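Local structure of tRNA nucleotidyl transferase-related protein (Thermotoga maritima, 3H38) at residues Lys232-Met237 and Thr250-Ser255; His245-Thr250 and Ala282-Phe287; Glu294-Val299 and Tyr303-Asn308. The protein is a class II CCA-adding enzyme that adds cytidine and adenosine to the 3' end of tRNA, this chain being the C-terminal portion with the nucleotidyltransferase head. One frame throughout, in Å; residues are numbered along the deposited sequence.

Contact 1. Residues Lys232-Met237 and Thr250-Ser255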
loop_
_atom_site.group_PDB
_atom_site.type_symbol
_atom_site.label_atom_id
_atom_site.label_comp_id
_atom_site.label_asym_id
_atom_site.label_seq_id
_atom_site.Cartn_x
_atom_site.Cartn_y
_atom_site.Cartn_z
ATOM N N LYS A 232 3.744 -8.841 9.127
ATOM C CA LYS A 232 4.112 -8.390 10.433
ATOM C C LYS A 232 3.179 -7.354 10.962
ATOM O O LYS A 232 2.831 -7.370 12.102
ATOM C CB LYS A 232 5.438 -7.691 10.304
ATOM C CG LYS A 232 6.564 -8.478 10.704
ATOM C CD LYS A 232 6.596 -8.546 12.186
ATOM C CE LYS A 232 7.495 -7.529 12.720
ATOM N NZ LYS A 232 7.794 -7.907 14.091
ATOM N N SER A 233 2.830 -6.440 10.084
ATOM C CA SER A 233 1.939 -5.304 10.346
ATOM C C SER A 233 0.530 -5.809 10.628
ATOM O O SER A 233 -0.110 -5.458 11.631
ATOM C CB SER A 233 1.877 -4.401 9.117
ATOM O OG SER A 233 3.081 -3.693 8.919
ATOM N N ILE A 234 0.061 -6.654 9.722
ATOM C CA ILE A 234 -1.204 -7.333 9.868
ATOM C C ILE A 234 -1.297 -8.062 11.212
ATOM O O ILE A 234 -2.305 -7.962 11.917
ATOM C CB ILE A 234 -1.401 -8.299 8.719
ATOM C CG1 ILE A 234 -1.571 -7.506 7.412
ATOM C CG2 ILE A 234 -2.587 -9.209 8.997
ATOM C CD1 ILE A 234 -1.836 -8.410 6.194
ATOM N N ARG A 235 -0.233 -8.742 11.608
ATOM C CA ARG A 235 -0.307 -9.490 12.864
ATOM C C ARG A 235 -0.289 -8.504 13.988
ATOM O O ARG A 235 -0.841 -8.740 15.057
ATOM C CB ARG A 235 0.822 -10.510 12.977
ATOM C CG ARG A 235 0.770 -11.521 11.833
ATOM C CD ARG A 235 1.984 -12.413 11.834
ATOM N NE ARG A 235 1.686 -13.757 11.348
ATOM C CZ ARG A 235 2.579 -14.540 10.743
ATOM N NH1 ARG A 235 2.250 -15.780 10.307
ATOM N NH2 ARG A 235 3.803 -14.059 10.552
ATOM N N ARG A 236 0.319 -7.360 13.722
ATOM C CA ARG A 236 0.397 -6.320 14.733
ATOM C C ARG A 236 -0.987 -5.695 14.931
ATOM O O ARG A 236 -1.412 -5.468 16.059
ATOM C CB ARG A 236 1.462 -5.284 14.345
ATOM C CG ARG A 236 1.781 -4.291 15.437
ATOM C CD ARG A 236 2.156 -4.942 16.768
ATOM N NE ARG A 236 3.051 -4.058 17.500
ATOM C CZ ARG A 236 3.199 -4.025 18.819
ATOM N NH1 ARG A 236 4.051 -3.167 19.357
ATOM N NH2 ARG A 236 2.504 -4.827 19.602
ATOM N N MET A 237 -1.697 -5.446 13.832
ATOM C CA MET A 237 -3.076 -4.940 13.884
ATOM C C MET A 237 -3.928 -5.891 14.704
ATOM O O MET A 237 -4.700 -5.483 15.553
ATOM C CB MET A 237 -3.662 -4.847 12.470
ATOM C CG MET A 237 -3.065 -3.686 11.637
ATOM S SD MET A 237 -3.564 -3.614 9.874
ATOM C CE MET A 237 -2.053 -4.163 9.083
ATOM N N THR A 250 -14.912 -9.792 10.390
ATOM C CA THR A 250 -13.695 -10.595 10.243
ATOM C C THR A 250 -12.984 -10.821 11.587
ATOM O O THR A 250 -12.709 -9.881 12.362
ATOM C CB THR A 250 -12.655 -10.071 9.181
ATOM O OG1 THR A 250 -11.550 -9.466 9.844
ATOM C CG2 THR A 250 -13.239 -9.101 8.168
ATOM N N TYR A 251 -12.686 -12.090 11.833
ATOM C CA TYR A 251 -12.013 -12.535 13.039
ATOM C C TYR A 251 -10.668 -13.086 12.615
ATOM O O TYR A 251 -10.600 -14.029 11.806
ATOM C CB TYR A 251 -12.861 -13.611 13.733
ATOM C CG TYR A 251 -14.289 -13.168 13.800
ATOM C CD1 TYR A 251 -14.719 -12.287 14.794
ATOM C CD2 TYR A 251 -15.202 -13.573 12.833
ATOM C CE1 TYR A 251 -16.031 -11.845 14.841
ATOM C CE2 TYR A 251 -16.524 -13.137 12.868
ATOM C CZ TYR A 251 -16.932 -12.273 13.874
ATOM O OH TYR A 251 -18.245 -11.848 13.905
ATOM N N TYR A 252 -9.597 -12.477 13.131
ATOM C CA TYR A 252 -8.259 -12.925 12.786
ATOM C C TYR A 252 -7.848 -14.082 13.678
ATOM O O TYR A 252 -7.493 -13.871 14.838
ATOM C CB TYR A 252 -7.244 -11.817 12.948
ATOM C CG TYR A 252 -5.977 -12.087 12.156
ATOM C CD1 TYR A 252 -5.961 -11.908 10.769
ATOM C CD2 TYR A 252 -4.818 -12.559 12.777
ATOM C CE1 TYR A 252 -4.827 -12.149 10.022
ATOM C CE2 TYR A 252 -3.647 -12.806 12.026
ATOM C CZ TYR A 252 -3.669 -12.589 10.652
ATOM O OH TYR A 252 -2.555 -12.811 9.884
ATOM N N THR A 253 -7.891 -15.289 13.133
ATOM C CA THR A 253 -7.661 -16.503 13.918
ATOM C C THR A 253 -6.365 -17.164 13.456
ATOM O O THR A 253 -5.773 -16.747 12.464
ATOM C CB THR A 253 -8.812 -17.529 13.706
ATOM O OG1 THR A 253 -9.055 -17.670 12.301
ATOM C CG2 THR A 253 -10.116 -17.082 14.401
ATOM N N PRO A 254 -5.921 -18.208 14.169
ATOM C CA PRO A 254 -4.792 -18.990 13.643
ATOM C C PRO A 254 -5.076 -19.542 12.250
ATOM O O PRO A 254 -4.171 -19.630 11.419
ATOM C CB PRO A 254 -4.630 -20.087 14.675
ATOM C CG PRO A 254 -5.083 -19.392 15.988
ATOM C CD PRO A 254 -6.277 -18.600 15.548
ATOM N N SER A 255 -6.336 -19.839 11.981
ATOM C CA SER A 255 -6.786 -20.218 10.638
ATOM C C SER A 255 -6.608 -19.081 9.629
ATOM O O SER A 255 -6.128 -19.281 8.511
ATOM C CB SER A 255 -8.262 -20.651 10.693
ATOM O OG SER A 255 -8.799 -20.871 9.409
#

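Contact 2. Residues His245-Thr250 and Ala282-Phe287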
loop_
_atom_site.group_PDB
_atom_site.type_symbol
_atom_site.label_atom_id
_atom_site.label_comp_id
_atom_site.label_asym_id
_atom_site.label_seq_id
_atom_site.Cartn_x
_atom_site.Cartn_y
_atom_site.Cartn_z
ATOM N N HIS A 245 -12.207 -3.847 14.227
ATOM C CA HIS A 245 -12.775 -2.500 14.159
ATOM C C HIS A 245 -12.711 -1.935 12.754
ATOM O O HIS A 245 -13.405 -0.972 12.433
ATOM C CB HIS A 245 -12.060 -1.543 15.089
ATOM C CG HIS A 245 -12.362 -1.774 16.532
ATOM N ND1 HIS A 245 -13.536 -1.364 17.113
ATOM C CD2 HIS A 245 -11.623 -2.348 17.513
ATOM C CE1 HIS A 245 -13.520 -1.684 18.403
ATOM N NE2 HIS A 245 -12.372 -2.285 18.664
ATOM N N LEU A 246 -11.865 -2.504 11.910
ATOM C CA LEU A 246 -11.908 -2.110 10.504
ATOM C C LEU A 246 -13.001 -2.905 9.761
ATOM O O LEU A 246 -13.742 -2.355 8.936
ATOM C CB LEU A 246 -10.535 -2.274 9.827
ATOM C CG LEU A 246 -9.374 -1.476 10.422
ATOM C CD1 LEU A 246 -8.119 -1.619 9.575
ATOM C CD2 LEU A 246 -9.757 0.006 10.560
ATOM N N PHE A 247 -13.097 -4.193 10.085
ATOM C CA PHE A 247 -14.029 -5.118 9.427
ATOM C C PHE A 247 -14.701 -5.951 10.497
ATOM O O PHE A 247 -14.108 -6.881 11.035
ATOM C CB PHE A 247 -13.301 -6.035 8.446
ATOM C CG PHE A 247 -12.292 -5.326 7.615
ATOM C CD1 PHE A 247 -10.970 -5.288 8.003
ATOM C CD2 PHE A 247 -12.678 -4.634 6.479
ATOM C CE1 PHE A 247 -10.036 -4.592 7.248
ATOM C CE2 PHE A 247 -11.759 -3.934 5.725
ATOM C CZ PHE A 247 -10.428 -3.918 6.105
ATOM N N PRO A 248 -15.956 -5.617 10.793
ATOM C CA PRO A 248 -16.697 -6.025 11.988
ATOM C C PRO A 248 -17.127 -7.487 11.940
ATOM O O PRO A 248 -17.572 -8.034 12.944
ATOM C CB PRO A 248 -17.934 -5.109 11.957
ATOM C CG PRO A 248 -17.678 -4.108 10.817
ATOM C CD PRO A 248 -16.791 -4.832 9.873
ATOM N N LYS A 249 -17.020 -8.102 10.771
ATOM C CA LYS A 249 -17.326 -9.517 10.633
ATOM C C LYS A 249 -16.099 -10.389 10.393
ATOM O O LYS A 249 -16.232 -11.596 10.189
ATOM C CB LYS A 249 -18.337 -9.744 9.513
ATOM C CG LYS A 249 -19.715 -10.062 10.016
ATOM C CD LYS A 249 -20.367 -8.861 10.629
ATOM C CE LYS A 249 -21.611 -9.274 11.393
ATOM N NZ LYS A 249 -22.459 -8.096 11.720
ATOM N N THR A 250 -14.912 -9.792 10.390
ATOM C CA THR A 250 -13.695 -10.595 10.243
ATOM C C THR A 250 -12.984 -10.821 11.587
ATOM O O THR A 250 -12.709 -9.881 12.362
ATOM C CB THR A 250 -12.655 -10.071 9.181
ATOM O OG1 THR A 250 -11.550 -9.466 9.844
ATOM C CG2 THR A 250 -13.239 -9.101 8.168
ATOM N N ALA A 282 -6.307 -8.448 -2.695
ATOM C CA ALA A 282 -5.829 -9.782 -2.381
ATOM C C ALA A 282 -6.112 -10.048 -0.909
ATOM O O ALA A 282 -6.695 -11.079 -0.555
ATOM C CB ALA A 282 -4.351 -9.890 -2.657
ATOM N N VAL A 283 -5.717 -9.107 -0.053
ATOM C CA VAL A 283 -5.924 -9.264 1.391
ATOM C C VAL A 283 -7.401 -9.276 1.769
ATOM O O VAL A 283 -7.793 -9.908 2.746
ATOM C CB VAL A 283 -5.205 -8.165 2.213
ATOM C CG1 VAL A 283 -5.327 -8.445 3.698
ATOM C CG2 VAL A 283 -3.752 -8.121 1.851
ATOM N N LEU A 284 -8.228 -8.577 1.006
ATOM C CA LEU A 284 -9.653 -8.564 1.323
ATOM C C LEU A 284 -10.313 -9.890 0.947
ATOM O O LEU A 284 -11.300 -10.301 1.569
ATOM C CB LEU A 284 -10.373 -7.397 0.638
ATOM C CG LEU A 284 -10.027 -5.961 1.040
ATOM C CD1 LEU A 284 -10.880 -4.951 0.266
ATOM C CD2 LEU A 284 -10.202 -5.745 2.530
ATOM N N HIS A 285 -9.773 -10.560 -0.071
ATOM C CA HIS A 285 -10.272 -11.883 -0.442
ATOM C C HIS A 285 -10.275 -12.775 0.794
ATOM O O HIS A 285 -11.177 -13.581 0.971
ATOM C CB HIS A 285 -9.449 -12.515 -1.556
ATOM C CG HIS A 285 -9.938 -12.200 -2.929
ATOM N ND1 HIS A 285 -10.687 -13.086 -3.677
ATOM C CD2 HIS A 285 -9.768 -11.104 -3.717
ATOM C CE1 HIS A 285 -10.954 -12.561 -4.858
ATOM N NE2 HIS A 285 -10.396 -11.356 -4.907
ATOM N N VAL A 286 -9.283 -12.590 1.666
ATOM C CA VAL A 286 -9.206 -13.369 2.897
ATOM C C VAL A 286 -10.077 -12.793 4.005
ATOM O O VAL A 286 -10.936 -13.477 4.550
ATOM C CB VAL A 286 -7.764 -13.524 3.407
ATOM C CG1 VAL A 286 -7.761 -14.347 4.693
ATOM C CG2 VAL A 286 -6.899 -14.205 2.340
ATOM N N PHE A 287 -9.845 -11.530 4.331
ATOM C CA PHE A 287 -10.606 -10.837 5.367
ATOM C C PHE A 287 -12.092 -11.028 5.247
ATOM O O PHE A 287 -12.796 -11.248 6.237
ATOM C CB PHE A 287 -10.288 -9.350 5.314
ATOM C CG PHE A 287 -8.994 -8.990 5.985
ATOM C CD1 PHE A 287 -8.369 -9.892 6.828
ATOM C CD2 PHE A 287 -8.426 -7.749 5.808
ATOM C CE1 PHE A 287 -7.205 -9.578 7.464
ATOM C CE2 PHE A 287 -7.248 -7.413 6.462
ATOM C CZ PHE A 287 -6.638 -8.322 7.285
#

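Contact 3. Residues Glu294-Val299 and Tyr303-Asn308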
loop_
_atom_site.group_PDB
_atom_site.type_symbol
_atom_site.label_atom_id
_atom_site.label_comp_id
_atom_site.label_asym_id
_atom_site.label_seq_id
_atom_site.Cartn_x
_atom_site.Cartn_y
_atom_site.Cartn_z
ATOM N N GLU A 294 -25.511 -8.164 3.927
ATOM C CA GLU A 294 -25.652 -6.856 4.554
ATOM C C GLU A 294 -24.342 -6.432 5.214
ATOM O O GLU A 294 -24.005 -5.244 5.241
ATOM C CB GLU A 294 -26.811 -6.835 5.558
ATOM C CG GLU A 294 -26.795 -7.949 6.590
ATOM C CD GLU A 294 -27.016 -9.330 5.979
ATOM O OE1 GLU A 294 -26.031 -9.939 5.513
ATOM O OE2 GLU A 294 -28.170 -9.816 5.976
ATOM N N SER A 295 -23.598 -7.400 5.740
ATOM C CA SER A 295 -22.276 -7.100 6.270
ATOM C C SER A 295 -21.384 -6.655 5.125
ATOM O O SER A 295 -20.650 -5.682 5.258
ATOM C CB SER A 295 -21.684 -8.298 6.999
ATOM O OG SER A 295 -22.416 -8.527 8.191
ATOM N N TRP A 296 -21.495 -7.350 3.995
ATOM C CA TRP A 296 -20.823 -6.956 2.762
ATOM C C TRP A 296 -21.187 -5.545 2.287
ATOM O O TRP A 296 -20.302 -4.723 2.041
ATOM C CB TRP A 296 -21.127 -7.960 1.649
ATOM C CG TRP A 296 -20.986 -7.414 0.243
ATOM C CD1 TRP A 296 -21.993 -7.231 -0.681
ATOM C CD2 TRP A 296 -19.773 -6.995 -0.404
ATOM N NE1 TRP A 296 -21.474 -6.727 -1.858
ATOM C CE2 TRP A 296 -20.118 -6.571 -1.713
ATOM C CE3 TRP A 296 -18.427 -6.935 -0.006
ATOM C CZ2 TRP A 296 -19.166 -6.093 -2.618
ATOM C CZ3 TRP A 296 -17.479 -6.454 -0.913
ATOM C CH2 TRP A 296 -17.856 -6.049 -2.205
ATOM N N LYS A 297 -22.475 -5.259 2.124
ATOM C CA LYS A 297 -22.818 -3.955 1.583
ATOM C C LYS A 297 -22.286 -2.826 2.464
ATOM O O LYS A 297 -21.873 -1.776 1.948
ATOM C CB LYS A 297 -24.315 -3.825 1.312
ATOM C CG LYS A 297 -24.724 -4.604 0.073
ATOM C CD LYS A 297 -26.195 -4.474 -0.242
ATOM C CE LYS A 297 -26.596 -5.496 -1.301
ATOM N NZ LYS A 297 -27.987 -5.962 -1.090
ATOM N N GLU A 298 -22.266 -3.068 3.779
ATOM C CA GLU A 298 -21.778 -2.103 4.761
ATOM C C GLU A 298 -20.309 -1.828 4.510
ATOM O O GLU A 298 -19.846 -0.684 4.523
ATOM C CB GLU A 298 -21.928 -2.660 6.179
ATOM C CG GLU A 298 -23.352 -2.700 6.706
ATOM C CD GLU A 298 -23.422 -2.663 8.231
ATOM O OE1 GLU A 298 -22.409 -2.281 8.864
ATOM O OE2 GLU A 298 -24.493 -3.002 8.793
ATOM N N VAL A 299 -19.573 -2.906 4.288
ATOM C CA VAL A 299 -18.159 -2.805 4.049
ATOM C C VAL A 299 -17.894 -2.350 2.617
ATOM O O VAL A 299 -17.055 -1.473 2.374
ATOM C CB VAL A 299 -17.456 -4.141 4.388
ATOM C CG1 VAL A 299 -16.379 -4.440 3.390
ATOM C CG2 VAL A 299 -16.917 -4.096 5.820
ATOM N N TYR A 303 -15.467 1.416 2.595
ATOM C CA TYR A 303 -14.278 1.460 1.787
ATOM C C TYR A 303 -14.881 1.348 0.441
ATOM O O TYR A 303 -15.949 0.876 0.350
ATOM C CB TYR A 303 -13.416 0.285 2.141
ATOM C CG TYR A 303 -13.248 0.218 3.601
ATOM C CD1 TYR A 303 -13.883 -0.720 4.323
ATOM C CD2 TYR A 303 -12.505 1.151 4.270
ATOM C CE1 TYR A 303 -13.753 -0.754 5.647
ATOM C CE2 TYR A 303 -12.384 1.120 5.585
ATOM C CZ TYR A 303 -12.989 0.158 6.279
ATOM O OH TYR A 303 -12.881 0.109 7.610
ATOM N N SER A 304 -14.323 1.873 -0.610
ATOM C CA SER A 304 -15.109 1.819 -1.839
ATOM C C SER A 304 -14.842 0.668 -2.786
ATOM O O SER A 304 -14.215 0.867 -3.781
ATOM C CB SER A 304 -15.040 3.145 -2.565
ATOM O OG SER A 304 -15.656 4.140 -1.797
ATOM N N LEU A 305 -15.386 -0.511 -2.503
ATOM C CA LEU A 305 -15.050 -1.764 -3.176
ATOM C C LEU A 305 -15.886 -2.038 -4.419
ATOM O O LEU A 305 -17.043 -1.617 -4.500
ATOM C CB LEU A 305 -15.189 -2.901 -2.173
ATOM C CG LEU A 305 -14.509 -2.526 -0.850
ATOM C CD1 LEU A 305 -14.584 -3.664 0.197
ATOM C CD2 LEU A 305 -13.033 -2.038 -1.080
ATOM N N ARG A 306 -15.349 -2.796 -5.354
ATOM C CA ARG A 306 -16.088 -3.185 -6.525
ATOM C C ARG A 306 -17.267 -3.995 -6.101
ATOM O O ARG A 306 -17.209 -4.687 -5.138
ATOM C CB ARG A 306 -15.248 -4.046 -7.410
ATOM C CG ARG A 306 -14.008 -3.409 -7.861
ATOM C CD ARG A 306 -13.506 -3.931 -9.170
ATOM N NE ARG A 306 -12.640 -2.941 -9.795
ATOM C CZ ARG A 306 -12.217 -2.969 -11.059
ATOM N NH1 ARG A 306 -12.571 -3.952 -11.875
ATOM N NH2 ARG A 306 -11.424 -2.007 -11.502
ATOM N N ARG A 307 -18.362 -3.892 -6.821
ATOM C CA ARG A 307 -19.569 -4.603 -6.414
ATOM C C ARG A 307 -19.417 -6.122 -6.574
ATOM O O ARG A 307 -19.888 -6.895 -5.743
ATOM C CB ARG A 307 -20.790 -4.096 -7.202
ATOM C CG ARG A 307 -21.208 -2.645 -6.908
ATOM C CD ARG A 307 -22.522 -2.267 -7.604
ATOM N NE ARG A 307 -23.672 -3.044 -7.125
ATOM C CZ ARG A 307 -24.463 -2.677 -6.115
ATOM N NH1 ARG A 307 -24.225 -1.540 -5.472
ATOM N NH2 ARG A 307 -25.492 -3.444 -5.745
ATOM N N ASN A 308 -18.739 -6.529 -7.618
ATOM C CA ASN A 308 -18.560 -7.917 -7.948
ATOM C C ASN A 308 -17.680 -8.677 -6.989
ATOM O O ASN A 308 -17.630 -9.852 -7.056
ATOM C CB ASN A 308 -17.969 -8.031 -9.345
ATOM C CG ASN A 308 -18.772 -8.927 -10.244
ATOM O OD1 ASN A 308 -18.412 -10.076 -10.490
ATOM N ND2 ASN A 308 -19.880 -8.411 -10.740
#

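Contact 1. Residues Lys232-Met237 and Thr250-Ser255
Tyr-252 packs the end of its ring against Ile-234 and the foot of Arg-235, joining helix 230-239 to the connector that runs into helix 254-274, in the region that the polymerase A family describes as a probable RNA-binding site. The main touch is apolar: Ile-234 CG2 lies 3.8 Å from Tyr-252 CE1 and 3.7 Å from Tyr-252 OH, approaching the ring obliquely, with the two side chains crossing at about a right angle. That methyl is the branch anti to the backbone N of Ile-234, while CG1 turns off beside it. Arg-235 adds only its CG, 4.1 Å from Tyr-252 OH; its guanidinium plane stands 81° from the phenol plane, so the two groups do not stack.

One step out, beyond both segments, Asp-257 of helix 254-274 positions both polar ends. Its OD2 makes a hydrogen bond with the tyrosine hydroxyl and a salt bridge with Arg-235 NE, which fixes the phenol beside the arginine and probably favours an ionised carboxylate. Ile-234 also rests on Phe-264 and Tyr-252 on Met-260, both from that same helix. Where the connector becomes helical, Thr-253 is the N-cap residue, its OG1 hydrogen-bonded to Met-256 N.

Contact 2. Residues His245-Thr250 and Ala282-Phe287
Phe-247 and Phe-287 form the aromatic part of the contact. Their ring centroids are 5.4 Å apart, their planes tilted by 37°, and the closest carbons are Phe-247 CE1 and Phe-287 CD2 at 3.8 Å. The Phe-287 ring is backed by a residue one helical turn earlier, Val-283, whose CG1 sits 3.5 Å above one face, displaced to the rim.

The aliphatic part is smaller. Leu-284 sends CD2 to the far end of the Phe-247 ring, 4.0 Å from CE2, at about a right angle. Its CG is anti to the carbonyl carbon (chi1 -66°), which lets the branch extend from the helix to the ring.

Phe-247 sits where helix 242-246 ends, at the head of a type I beta turn, Phe-247 to Thr-250, that carries the chain past the last turn of helix 279-287. A backbone bond from Thr-250 N to Phe-247 O, 3.1 Å long, closes that turn, and Lys-249 N is tied to Tyr-291 OH.

Thr-250 meets the backbone of Phe-287. Its CG2 is modelled 2.9 Å from Phe-287 O, too near for a methyl, so the placing of the threonine branches is doubtful. As built, Thr-250 OG1 is buried with no polar partner, and CG2 lies 4.1 Å from Phe-287 CB.

Contact 3. Residues Glu294-Val299 and Tyr303-Asn308
Val-299 and Tyr-303 are joined by the last turn of helix 293-302, where Tyr-303 N gives a weak hydrogen bond to Val-299 O (3.3 Å, 152°) just as Tyr-303 leaves helical geometry. The chain then folds back as an extended segment, Tyr-303 to Arg-306, along the flank of the helix it has just left.

Trp-296 lies between the helix and the returning chain. With CG anti to the backbone N (chi1 156°), its indole extends across to the loop and presents its six-membered ring to the backbone there. Arg-306 O lies in the indole plane at the edge, 3.3 Å from Trp-296 CH2, while Arg-307 O comes in obliquely, also 3.3 Å from Trp-296 CZ2. These are carbon-to-carbonyl contacts in which the slightly positive ring hydrogens probably suit the oxygens. Leu-305 CB touches the same corner, 4.1 Å from Trp-296 CH2. Replacing the tryptophan with an alanine would probably open a gap between helix and loop and leave the carbonyls of Arg-306 and Arg-307 without the indole they now lie against.

Nearer the helix end, Leu-305 turns its CD1 to Val-299 CG1 at 3.7 Å, an apolar contact between obliquely crossing side chains.

The polar end of Tyr-303 is used elsewhere: its OH is hydrogen-bonded to Leu-246 O, at the end of helix 242-246. Arg-306 N is bonded to Tyr-281 OH of helix 279-287. Leu-309 and Ile-310, at the start of helix 309-328, touch the indole, while helix 279-287 packs on Leu-305 through Phe-280 and Leu-284.

How the contacts relate
Going along the chain, helix 230-239 comes first. Contact 1 closes a short loop holding helix 242-246, from helix 230-239 to the start of helix 254-274. Contact 2 opens within that loop and closes only at helix 279-287, so the two cross, and they share Thr-250; Tyr-252 CD1 and Phe-287 CE1 meet at 4.2 Å. Contact 3 follows in series and closes the tightest loop, the end of helix 293-302. It touches contact 2, with Phe-247 CE2 3.8 Å from Tyr-303 CE1, but not contact 1. Contact 2 touches both of the others, so the three run as a chain of packing from helix 230-239 to helix 293-302.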